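PDB 3C4N: FAD dependent oxidoreductase domain-containing protein from Deinococcus radiodurans R1, which is of unknown function but binds ADP and is probably an FAD-dependent oxidoreductase. Local coordinates for residues 253-258 and 287-292; 85-90 and 379-384. One frame throughout, in Å; residues are numbered along the deposited sequence.

Contact 1 of 2, residues 253-258 and 287-292; sequences AYRQFP and LVPAIH
The carbonyl oxygen of Pro289 is gripped side-on by two nitrogens of one guanidinium group. Arg255 NE and Arg255 NH2 each donate to Pro289 O over 2.8 Å, both bent to 131° at the hydrogen because they converge on a single atom, which lies somewhat out of the guanidinium plane. Arg255 gets there with CG anti to the backbone N (chi1 177°) and a bend at chi3. Its flat end sits between two aliphatic side chains: Val288 CG1 lies over the centre of one face, 3.7 Å above the plane, and Ile291 CG1 over the opposite face. With the two bonds at its edge, this cover on both faces limits how the group can turn. The CG2 branch of Ile291 reaches across to Ala253 CB at 3.6 Å. At the other end the backbones draw together: Leu287 N donates to Pro258 O (2.9 Å, 158°), and Phe257 CA makes a C-H...O contact with Leu287 O at 3.3 Å. Pro258 CG rests against Leu287 CB. Helix 315-324 packs on Pro258, Leu287 and Pro289. The arrangement is that of two antiparallel neighbours in a mixed sheet, strands 251-260 and 284-288, with Arg255 replacing backbone pairing at Pro289, where the chains move apart.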
# COMPACT_ATOMS: atom_id res chain seq x y z
N ALA A 253 -11.30 23.63 -11.25
CA ALA A 253 -11.14 23.88 -12.67
C ALA A 253 -10.60 22.63 -13.36
O ALA A 253 -9.75 21.92 -12.81
CB ALA A 253 -10.21 25.06 -12.91
N TYR A 254 -11.12 22.34 -14.55
CA TYR A 254 -10.65 21.20 -15.30
C TYR A 254 -9.63 21.69 -16.29
O TYR A 254 -9.91 22.55 -17.13
CB TYR A 254 -11.77 20.52 -16.06
CG TYR A 254 -11.31 19.28 -16.79
CD1 TYR A 254 -10.89 18.15 -16.09
CD2 TYR A 254 -11.36 19.21 -18.18
CE1 TYR A 254 -10.54 16.98 -16.76
CE2 TYR A 254 -11.01 18.04 -18.85
CZ TYR A 254 -10.61 16.94 -18.14
OH TYR A 254 -10.35 15.77 -18.81
N ARG A 255 -8.43 21.12 -16.19
CA ARG A 255 -7.34 21.51 -17.05
C ARG A 255 -6.82 20.30 -17.80
O ARG A 255 -6.62 19.23 -17.22
CB ARG A 255 -6.23 22.12 -16.21
CG ARG A 255 -4.99 22.50 -16.98
CD ARG A 255 -3.88 22.79 -15.99
NE ARG A 255 -3.51 24.20 -15.98
CZ ARG A 255 -2.76 24.75 -15.04
NH1 ARG A 255 -2.30 24.02 -14.03
NH2 ARG A 255 -2.44 26.04 -15.13
N GLN A 256 -6.60 20.49 -19.09
CA GLN A 256 -6.11 19.43 -19.95
C GLN A 256 -4.62 19.62 -20.17
O GLN A 256 -4.11 20.73 -20.04
CB GLN A 256 -6.86 19.48 -21.28
CG GLN A 256 -8.37 19.46 -21.13
CD GLN A 256 -9.09 19.56 -22.46
OE1 GLN A 256 -9.04 20.60 -23.14
NE2 GLN A 256 -9.77 18.48 -22.84
N PHE A 257 -3.91 18.54 -20.48
CA PHE A 257 -2.47 18.64 -20.71
C PHE A 257 -2.04 18.01 -22.03
O PHE A 257 -1.22 17.08 -22.06
CB PHE A 257 -1.71 17.97 -19.55
CG PHE A 257 -2.11 18.47 -18.19
CD1 PHE A 257 -3.27 17.99 -17.58
CD2 PHE A 257 -1.33 19.39 -17.50
CE1 PHE A 257 -3.64 18.42 -16.31
CE2 PHE A 257 -1.68 19.82 -16.23
CZ PHE A 257 -2.84 19.34 -15.62
N PRO A 258 -2.58 18.51 -23.15
CA PRO A 258 -2.21 17.95 -24.45
C PRO A 258 -0.70 17.98 -24.68
O PRO A 258 -0.01 18.89 -24.22
CB PRO A 258 -2.99 18.81 -25.45
CG PRO A 258 -3.17 20.11 -24.72
CD PRO A 258 -3.46 19.68 -23.31
N LEU A 287 1.85 20.58 -22.83
CA LEU A 287 1.23 21.90 -22.82
C LEU A 287 0.39 22.08 -21.55
O LEU A 287 -0.52 21.29 -21.29
CB LEU A 287 0.39 22.06 -24.10
CG LEU A 287 -0.15 23.42 -24.51
CD1 LEU A 287 -0.45 23.48 -26.00
CD2 LEU A 287 -1.40 23.70 -23.69
N VAL A 288 0.70 23.10 -20.75
CA VAL A 288 -0.02 23.39 -19.50
C VAL A 288 -0.83 24.68 -19.66
O VAL A 288 -0.33 25.79 -19.41
CB VAL A 288 0.96 23.52 -18.30
CG1 VAL A 288 0.19 23.67 -16.99
CG2 VAL A 288 1.87 22.31 -18.24
N PRO A 289 -2.10 24.56 -20.06
CA PRO A 289 -2.98 25.72 -20.26
C PRO A 289 -3.12 26.60 -19.02
O PRO A 289 -2.88 26.18 -17.89
CB PRO A 289 -4.32 25.10 -20.67
CG PRO A 289 -3.93 23.78 -21.25
CD PRO A 289 -2.85 23.32 -20.29
N ALA A 290 -3.51 27.85 -19.26
CA ALA A 290 -3.71 28.77 -18.17
C ALA A 290 -5.15 28.56 -17.70
O ALA A 290 -5.99 28.08 -18.45
CB ALA A 290 -3.52 30.20 -18.65
N ILE A 291 -5.41 28.89 -16.44
CA ILE A 291 -6.75 28.77 -15.88
C ILE A 291 -7.24 30.21 -15.77
O ILE A 291 -6.75 30.98 -14.95
CB ILE A 291 -6.74 28.13 -14.47
CG1 ILE A 291 -5.93 26.83 -14.48
CG2 ILE A 291 -8.18 27.84 -14.02
CD1 ILE A 291 -6.45 25.77 -15.43
N HIS A 292 -8.19 30.56 -16.63
CA HIS A 292 -8.74 31.90 -16.65
C HIS A 292 -9.80 32.08 -15.59
O HIS A 292 -9.96 33.17 -15.05
CB HIS A 292 -9.34 32.19 -18.02
CG HIS A 292 -8.36 32.04 -19.14
ND1 HIS A 292 -7.21 32.79 -19.22
CD2 HIS A 292 -8.35 31.21 -20.21
CE1 HIS A 292 -6.53 32.43 -20.30
NE2 HIS A 292 -7.20 31.47 -20.91

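Contact 2 of 2, residues 85-90 and 379-384; sequences VWTAQD and ADTLGL
A buried, partly water-mediated contact joins the short strand 85-86 and the turn after it to the start of the C-terminal helix 379-398. Thr381 is the centre of it, and its two branches do different work. With OG1 placed beside its own backbone N (chi1 -58°), the hydroxyl takes a weak but straight bond from Thr87 N, 3.3 Å long and 169° at the hydrogen. The methyl CG2 lies over a face of the Trp86 indole, 3.9 Å from the centroid of the five-membered ring, a CH-pi contact; Trp86 NE1 itself bonds to Ala99 O of helix 96-107. The turn carries Asp90 back to Thr381, fastened by Asp90 N to Thr87 O, and brings Asp90 CB within 3.5 Å of Thr381 OG1; Thr87 OG1 bonds to Asp163. One water links Asp90 OD2 (2.6 Å), Val85 O (2.9 Å) and Thr381 OG1; a second, more loosely held, joins Val85 O to Asp380 OD2. The carboxylates have cationic partners elsewhere, Asp90 in Arg272 and Asp380 in Arg46. Two acidic groups, with their OD2 atoms 6.4 Å apart, are thus each paired with an arginine and each bonded to a water that also bonds to Val85 O, which would ease the like charges of the two carboxylates in a largely buried place.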
# COMPACT_ATOMS: atom_id res chain seq x y z
N VAL A 85 6.74 21.92 -12.00
CA VAL A 85 7.66 23.01 -12.26
C VAL A 85 7.84 23.91 -11.04
O VAL A 85 6.88 24.55 -10.60
CB VAL A 85 7.18 23.92 -13.41
CG1 VAL A 85 8.19 25.04 -13.62
CG2 VAL A 85 7.01 23.12 -14.68
N TRP A 86 9.04 23.96 -10.49
CA TRP A 86 9.28 24.83 -9.35
C TRP A 86 9.92 26.08 -9.94
O TRP A 86 11.00 26.01 -10.54
CB TRP A 86 10.24 24.22 -8.35
CG TRP A 86 10.32 25.00 -7.07
CD1 TRP A 86 9.68 24.72 -5.90
CD2 TRP A 86 11.07 26.21 -6.83
NE1 TRP A 86 9.97 25.68 -4.96
CE2 TRP A 86 10.82 26.60 -5.50
CE3 TRP A 86 11.92 27.00 -7.62
CZ2 TRP A 86 11.40 27.75 -4.94
CZ3 TRP A 86 12.49 28.14 -7.05
CH2 TRP A 86 12.23 28.50 -5.73
N THR A 87 9.25 27.21 -9.78
CA THR A 87 9.79 28.46 -10.31
C THR A 87 9.52 29.64 -9.39
O THR A 87 8.42 29.78 -8.87
CB THR A 87 9.20 28.80 -11.69
OG1 THR A 87 9.72 30.05 -12.12
CG2 THR A 87 7.68 28.87 -11.64
N ALA A 88 10.53 30.49 -9.22
CA ALA A 88 10.40 31.66 -8.37
C ALA A 88 9.31 32.59 -8.89
O ALA A 88 8.91 33.54 -8.21
CB ALA A 88 11.73 32.41 -8.30
N GLN A 89 8.81 32.33 -10.10
CA GLN A 89 7.76 33.18 -10.67
C GLN A 89 6.38 32.74 -10.21
O GLN A 89 5.38 33.39 -10.50
CB GLN A 89 7.84 33.19 -12.20
CG GLN A 89 9.11 33.85 -12.73
CD GLN A 89 9.25 33.76 -14.24
OE1 GLN A 89 10.27 34.17 -14.80
NE2 GLN A 89 8.24 33.22 -14.90
N ASP A 90 6.32 31.62 -9.50
CA ASP A 90 5.04 31.15 -9.02
C ASP A 90 4.92 31.38 -7.53
O ASP A 90 4.09 30.76 -6.86
CB ASP A 90 4.86 29.66 -9.33
CG ASP A 90 4.49 29.41 -10.77
OD1 ASP A 90 4.28 30.39 -11.53
OD2 ASP A 90 4.40 28.22 -11.15
N ALA A 379 0.86 24.24 -6.59
CA ALA A 379 1.38 23.14 -5.78
C ALA A 379 2.82 22.72 -6.10
O ALA A 379 3.53 22.22 -5.23
CB ALA A 379 0.45 21.94 -5.87
N ASP A 380 3.26 22.90 -7.34
CA ASP A 380 4.63 22.51 -7.66
C ASP A 380 5.66 23.38 -6.93
O ASP A 380 6.76 22.93 -6.62
CB ASP A 380 4.86 22.53 -9.19
CG ASP A 380 3.96 21.51 -9.94
OD1 ASP A 380 3.86 20.34 -9.47
OD2 ASP A 380 3.39 21.88 -10.99
N THR A 381 5.31 24.63 -6.64
CA THR A 381 6.25 25.52 -5.95
C THR A 381 6.02 25.63 -4.44
O THR A 381 6.95 25.90 -3.69
CB THR A 381 6.20 26.95 -6.53
OG1 THR A 381 6.50 26.91 -7.94
CG2 THR A 381 7.21 27.86 -5.83
N LEU A 382 4.78 25.39 -4.01
CA LEU A 382 4.41 25.54 -2.61
C LEU A 382 3.70 24.35 -1.94
O LEU A 382 3.34 24.44 -0.77
CB LEU A 382 3.50 26.77 -2.49
CG LEU A 382 3.97 28.06 -3.17
CD1 LEU A 382 2.82 29.05 -3.29
CD2 LEU A 382 5.11 28.66 -2.39
N GLY A 383 3.49 23.25 -2.67
CA GLY A 383 2.78 22.10 -2.12
C GLY A 383 3.28 21.44 -0.84
O GLY A 383 2.53 21.32 0.12
N LEU A 384 4.53 20.99 -0.83
CA LEU A 384 5.09 20.34 0.36
C LEU A 384 4.95 21.22 1.60
O LEU A 384 4.48 20.76 2.63
CB LEU A 384 6.56 19.98 0.13
CG LEU A 384 6.85 18.87 -0.88
CD1 LEU A 384 8.36 18.73 -1.16
CD2 LEU A 384 6.29 17.58 -0.32
O HOH W 1 4.44 25.92 -9.99
O HOH W 2 4.32 24.50 -12.66

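Overall arrangement
Both contacts are mainly buried, with centres 16 Å apart and nearest atoms about 6 Å apart, and they do not touch. Each draws on the same mixed sheet: contact 1 joins two of its strands, 251-260 and 284-288, whereas contact 2 ties its short strand 85-86 to helix 379-398, which follows strand 370-374 of the other sheet, consistent with a Rossmann-type nucleotide-binding core. Contact 1 thus lies within one sheet, and contact 2 links elements of both. The chemistry differs accordingly. Contact 1 relies on direct bonds to main-chain carbonyls and aliphatic cover, contact 2 on a threonine, an indole face and waters. The side chains of Phe257 and Asp380 lie about 10 Å and about 9 Å, respectively, from the bound ADP.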